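Local coordinates for protein putative isohexenylglutaconyl-CoA hydratase (Pseudomonas aeruginosa, PDB 4ZU2) that probably hydrates isohexenylglutaconyl-CoA, as a crotonase-family enzyme of citronellate breakdown, at residues A[174-177]-A[178-182]; A[247-250]-A[251-255]. All coordinates share one frame; numbering follows the deposited sequence.

Contact 1 of 2, residues A[174-177]-A[178-182]; sequences GREA and LRLGL
The salt bridge between Glu176 and Arg179 uses a single oxygen and a single nitrogen, Glu176 OE1 and Arg179 NH2, a short 2.5 Å apart. It lies on the polar outer face of helix 174-179, whose end is closed by a Schellman motif. The two side chains, one turn apart, run side by side in the same direction, both with CG anti to the backbone N. A bend at chi2 of Glu176 (113°) brings its carboxylate to the edge of the guanidinium, the two planes standing 55° apart. Inward of the bridge, Leu180 CD1 lies across the Glu176 chain, 3.7 Å from its CG. Leu178 packs on Arg179 of a second subunit. In the Schellman motif Ala177 O takes the amide of Leu182 at 2.8 Å to its N. That donor lies nearly along the carbonyl direction (C=O...N angle 173°), the backbone having turned back at Gly181, which has positive phi. The motif's inner bond is longer, 3.3 Å from Gly181 N to Leu178 O. Ala177 and Leu182 both rest against Phe135 and Phe172, so this face of the cap is buried, and the motif's apolar pair meets there with Ala177 CB 4.0 Å from Leu182 CB.

Contact 2 of 2, residues A[247-250]-A[251-255]; sequences GSEG and TLAFV
Gly247 O is gripped twice by Thr251, from the residue's side chain and from its backbone. The hydroxyl approaches in the carbonyl plane, on a lone pair, with Thr251 OG1 2.7 Å from Gly247 O and its proton directed there. The amide takes the usual helical path to the same oxygen, with Thr251 N 2.9 Å away but 37° above that plane, which lets both donors share one acceptor. A chi1 of 53° sets the hydroxyl between the backbone N and the carbonyl carbon and leaves it also 3.1 Å from Ser248 O, while Thr251 CG2, beside the backbone N, presses in at 3.1 Å from Gly247 O. This is the tight part of the contact, where Gly247 and Gly250 are buried and bring no side chain of their own. A second inward-facing edge is formed by Ala253, whose CB lies 4.3 Å from Glu249 OE2. That carboxylate has its strongest partner farther along the chain, in a salt bridge with Arg258, and both Ala253 and Glu249 also touch Pro260, so the tail folds back over this side of the helix.

The opposite character belongs to Ser248 and Leu252, which are exposed. Leu252 N bonds to Ser248 O at 3.0 Å, yet beyond CB the leucine side chain makes no close approach to the preceding turn, and contact there is almost entirely backbone. The end of the Phe254 side chain leads away from 247-250, and the ring packs on Leu142 of a second subunit. A threonine hydroxyl bonded back to the carbonyl four residues earlier is a familiar feature of alpha-helices; here it occurs in the C-terminal helical region of a crotonase fold, which in this family commonly packs against a neighbouring subunit.

In the fold
Two local helical contacts, one ending a helix and the other running within one, illustrate how the same short-range bonding serves different parts of a crotonase fold. Contact 1 comes first along the chain, on helix 174-179, after strand 172-173 of the small sheet and before strand 185-187 at the edge of the large one. Contact 2 follows on helix 247-255, after helices 190-205, 209-221 and 227-242. Their centres are 37 Å apart and their nearest atoms about 29 Å apart, so they do not touch. Contact 1 lies beside the sheets, about 16 Å from the centre of the chain, and contact 2 in the C-terminal helical region, about 30 Å from it; both reach the second subunit.

Contact 1 of 2, residues A[174-177]-A[178-182]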
ATOM      1  N   GLY A 174      -8.719  11.910 -14.288  1.00 21.89           N
ATOM      2  CA  GLY A 174      -8.344  12.497 -13.034  1.00 24.54           C
ATOM      3  C   GLY A 174      -9.124  12.041 -11.803  1.00 30.81           C
ATOM      4  O   GLY A 174      -8.541  11.871 -10.732  1.00 33.70           O
ATOM      5  N   ARG A 175     -10.438  11.889 -11.919  1.00 32.47           N
ATOM      6  CA  ARG A 175     -11.250  11.614 -10.738  1.00 30.03           C
ATOM      7  C   ARG A 175     -10.870  10.200 -10.317  1.00 24.58           C
ATOM      8  O   ARG A 175     -10.714   9.927  -9.152  1.00 25.61           O
ATOM      9  CB  ARG A 175     -12.772  11.722 -10.999  1.00 31.22           C
ATOM     10  CG  ARG A 175     -13.337  13.086 -11.525  1.00 76.56           C
ATOM     11  CD  ARG A 175     -13.500  14.195 -10.435  1.00 56.13           C
ATOM     12  NE  ARG A 175     -14.577  15.144 -10.755  1.00 50.57           N
ATOM     13  CZ  ARG A 175     -14.566  16.471 -10.542  1.00 36.93           C
ATOM     14  NH1 ARG A 175     -13.534  17.099 -10.000  1.00 18.09           N
ATOM     15  NH2 ARG A 175     -15.626  17.192 -10.922  1.00 44.05           N
ATOM     16  N   GLU A 176     -10.692   9.324 -11.295  1.00 23.53           N
ATOM     17  CA  GLU A 176     -10.229   7.979 -11.049  1.00 28.49           C
ATOM     18  C   GLU A 176      -8.817   7.959 -10.459  1.00 27.94           C
ATOM     19  O   GLU A 176      -8.485   7.037  -9.700  1.00 30.68           O
ATOM     20  CB  GLU A 176     -10.255   7.172 -12.344  1.00 32.78           C
ATOM     21  CG  GLU A 176      -9.563   5.827 -12.254  1.00 35.57           C
ATOM     22  CD  GLU A 176     -10.469   4.654 -12.377  1.00 38.10           C
ATOM     23  OE1 GLU A 176     -10.892   4.140 -11.329  1.00 45.11           O
ATOM     24  OE2 GLU A 176     -10.733   4.215 -13.507  1.00 35.86           O
ATOM     25  N   ALA A 177      -7.988   8.954 -10.782  1.00 22.85           N
ATOM     26  CA  ALA A 177      -6.587   8.882 -10.378  1.00 22.24           C
ATOM     27  C   ALA A 177      -6.439   9.296  -8.937  1.00 29.01           C
ATOM     28  O   ALA A 177      -5.513   8.885  -8.270  1.00 30.11           O
ATOM     29  CB  ALA A 177      -5.710   9.704 -11.251  1.00 12.53           C
ATOM     30  N   LEU A 178      -7.367  10.128  -8.482  1.00 32.60           N
ATOM     31  CA  LEU A 178      -7.537  10.450  -7.080  1.00 32.84           C
ATOM     32  C   LEU A 178      -8.056   9.242  -6.291  1.00 34.47           C
ATOM     33  O   LEU A 178      -7.627   8.974  -5.163  1.00 34.20           O
ATOM     34  CB  LEU A 178      -8.526  11.607  -6.983  1.00 33.80           C
ATOM     35  CG  LEU A 178      -8.625  12.464  -5.722  1.00 33.72           C
ATOM     36  CD1 LEU A 178      -9.959  12.217  -5.059  1.00 32.81           C
ATOM     37  CD2 LEU A 178      -7.464  12.230  -4.769  1.00 29.08           C
ATOM     38  N   ARG A 179      -8.968   8.493  -6.891  1.00 38.12           N
ATOM     39  CA  ARG A 179      -9.599   7.382  -6.188  1.00 36.38           C
ATOM     40  C   ARG A 179      -8.592   6.265  -5.920  1.00 35.02           C
ATOM     41  O   ARG A 179      -8.593   5.666  -4.832  1.00 31.80           O
ATOM     42  CB  ARG A 179     -10.790   6.840  -6.985  1.00 36.42           C
ATOM     43  CG  ARG A 179     -11.484   5.682  -6.280  1.00 35.08           C
ATOM     44  CD  ARG A 179     -12.665   5.151  -7.027  1.00 39.54           C
ATOM     45  NE  ARG A 179     -12.283   4.437  -8.239  1.00 47.49           N
ATOM     46  CZ  ARG A 179     -11.891   3.166  -8.272  1.00 57.40           C
ATOM     47  NH1 ARG A 179     -11.812   2.451  -7.151  1.00 59.62           N
ATOM     48  NH2 ARG A 179     -11.556   2.607  -9.430  1.00 59.83           N
ATOM     49  N   LEU A 180      -7.733   6.016  -6.920  1.00 36.42           N
ATOM     50  CA  LEU A 180      -6.703   4.957  -6.897  1.00 31.16           C
ATOM     51  C   LEU A 180      -5.460   5.361  -6.127  1.00 30.90           C
ATOM     52  O   LEU A 180      -4.545   4.559  -5.977  1.00 33.73           O
ATOM     53  CB  LEU A 180      -6.286   4.561  -8.336  1.00 29.24           C
ATOM     54  CG  LEU A 180      -7.326   3.923  -9.243  1.00 28.98           C
ATOM     55  CD1 LEU A 180      -6.863   3.795 -10.705  1.00 36.12           C
ATOM     56  CD2 LEU A 180      -7.679   2.583  -8.724  1.00 32.50           C
ATOM     57  N   GLY A 181      -5.412   6.597  -5.636  1.00 30.95           N
ATOM     58  CA  GLY A 181      -4.271   7.067  -4.862  1.00 24.44           C
ATOM     59  C   GLY A 181      -3.077   7.477  -5.718  1.00 28.00           C
ATOM     60  O   GLY A 181      -1.931   7.584  -5.239  1.00 22.52           O
ATOM     61  N   LEU A 182      -3.336   7.733  -6.995  1.00 27.19           N
ATOM     62  CA  LEU A 182      -2.261   8.044  -7.941  1.00 25.75           C
ATOM     63  C   LEU A 182      -1.861   9.498  -7.820  1.00 22.60           C
ATOM     64  O   LEU A 182      -0.687   9.880  -7.960  1.00 19.59           O
ATOM     65  CB  LEU A 182      -2.730   7.744  -9.375  1.00 21.65           C
ATOM     66  CG  LEU A 182      -1.690   8.030 -10.451  1.00 26.98           C
ATOM     67  CD1 LEU A 182      -0.310   7.529 -10.052  1.00 27.99           C
ATOM     68  CD2 LEU A 182      -2.122   7.370 -11.781  1.00 44.92           C
TER

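Contact 2 of 2, residues A[247-250]-A[251-255]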
ATOM      1  N   GLY A 247      16.170  23.475  13.774  1.00 28.68           N
ATOM      2  CA  GLY A 247      15.326  22.893  14.786  1.00 30.99           C
ATOM      3  C   GLY A 247      15.301  23.794  16.012  1.00 31.77           C
ATOM      4  O   GLY A 247      14.287  23.910  16.698  1.00 34.52           O
ATOM      5  N   SER A 248      16.414  24.454  16.280  1.00 32.71           N
ATOM      6  CA  SER A 248      16.441  25.441  17.347  1.00 38.27           C
ATOM      7  C   SER A 248      15.609  26.712  16.982  1.00 42.97           C
ATOM      8  O   SER A 248      14.742  27.084  17.757  1.00 39.68           O
ATOM      9  CB  SER A 248      17.879  25.766  17.723  1.00 40.77           C
ATOM     10  OG  SER A 248      18.466  26.619  16.771  1.00 45.21           O
ATOM     11  N   GLU A 249      15.829  27.343  15.817  1.00 40.85           N
ATOM     12  CA  GLU A 249      14.913  28.422  15.329  1.00 39.19           C
ATOM     13  C   GLU A 249      13.454  28.003  15.284  1.00 39.53           C
ATOM     14  O   GLU A 249      12.558  28.759  15.653  1.00 43.19           O
ATOM     15  CB  GLU A 249      15.287  28.904  13.938  1.00 36.77           C
ATOM     16  CG  GLU A 249      14.204  29.696  13.196  1.00 36.43           C
ATOM     17  CD  GLU A 249      13.897  31.068  13.789  1.00 36.95           C
ATOM     18  OE1 GLU A 249      14.716  31.575  14.571  1.00 36.45           O
ATOM     19  OE2 GLU A 249      12.841  31.653  13.441  1.00 35.49           O
ATOM     20  N   GLY A 250      13.216  26.783  14.840  1.00 35.75           N
ATOM     21  CA  GLY A 250      11.861  26.302  14.701  1.00 34.57           C
ATOM     22  C   GLY A 250      11.155  26.138  16.030  1.00 33.35           C
ATOM     23  O   GLY A 250      10.005  26.563  16.183  1.00 28.88           O
ATOM     24  N   THR A 251      11.807  25.461  16.975  1.00 36.02           N
ATOM     25  CA  THR A 251      11.198  25.193  18.303  1.00 38.04           C
ATOM     26  C   THR A 251      11.092  26.466  19.143  1.00 37.72           C
ATOM     27  O   THR A 251      10.284  26.581  20.069  1.00 37.21           O
ATOM     28  CB  THR A 251      12.027  24.171  19.072  1.00 36.40           C
ATOM     29  OG1 THR A 251      13.393  24.609  19.107  1.00 29.93           O
ATOM     30  CG2 THR A 251      11.922  22.785  18.403  1.00 32.53           C
ATOM     31  N   LEU A 252      11.927  27.430  18.801  1.00 39.81           N
ATOM     32  CA  LEU A 252      11.873  28.746  19.405  1.00 42.09           C
ATOM     33  C   LEU A 252      10.644  29.524  18.933  1.00 43.22           C
ATOM     34  O   LEU A 252       9.819  29.922  19.743  1.00 45.15           O
ATOM     35  CB  LEU A 252      13.154  29.515  19.074  1.00 43.00           C
ATOM     36  CG  LEU A 252      13.518  30.559  20.126  1.00 48.05           C
ATOM     37  CD1 LEU A 252      13.875  29.821  21.423  1.00 44.98           C
ATOM     38  CD2 LEU A 252      14.669  31.452  19.638  1.00 47.77           C
ATOM     39  N   ALA A 253      10.536  29.748  17.622  1.00 44.01           N
ATOM     40  CA  ALA A 253       9.349  30.369  17.031  1.00 38.64           C
ATOM     41  C   ALA A 253       8.084  29.794  17.646  1.00 36.79           C
ATOM     42  O   ALA A 253       7.088  30.484  17.817  1.00 40.00           O
ATOM     43  CB  ALA A 253       9.341  30.141  15.530  1.00 32.18           C
ATOM     44  N   PHE A 254       8.136  28.517  17.987  1.00 38.35           N
ATOM     45  CA  PHE A 254       7.000  27.817  18.558  1.00 44.55           C
ATOM     46  C   PHE A 254       6.698  28.255  20.007  1.00 51.93           C
ATOM     47  O   PHE A 254       5.532  28.503  20.355  1.00 50.74           O
ATOM     48  CB  PHE A 254       7.277  26.306  18.473  1.00 47.30           C
ATOM     49  CG  PHE A 254       6.213  25.433  19.101  1.00 49.53           C
ATOM     50  CD1 PHE A 254       4.895  25.499  18.691  1.00 48.33           C
ATOM     51  CD2 PHE A 254       6.554  24.526  20.089  1.00 51.95           C
ATOM     52  CE1 PHE A 254       3.937  24.697  19.269  1.00 49.77           C
ATOM     53  CE2 PHE A 254       5.599  23.715  20.664  1.00 52.77           C
ATOM     54  CZ  PHE A 254       4.290  23.803  20.258  1.00 51.17           C
ATOM     55  N   VAL A 255       7.729  28.368  20.850  1.00 53.33           N
ATOM     56  CA  VAL A 255       7.491  28.743  22.246  1.00 52.78           C
ATOM     57  C   VAL A 255       7.222  30.237  22.331  1.00 52.37           C
ATOM     58  O   VAL A 255       6.357  30.691  23.084  1.00 52.97           O
ATOM     59  CB  VAL A 255       8.619  28.302  23.201  1.00 43.27           C
ATOM     60  CG1 VAL A 255       8.876  26.837  23.028  1.00 42.30           C
ATOM     61  CG2 VAL A 255       9.903  29.144  23.043  1.00 29.33           C
TER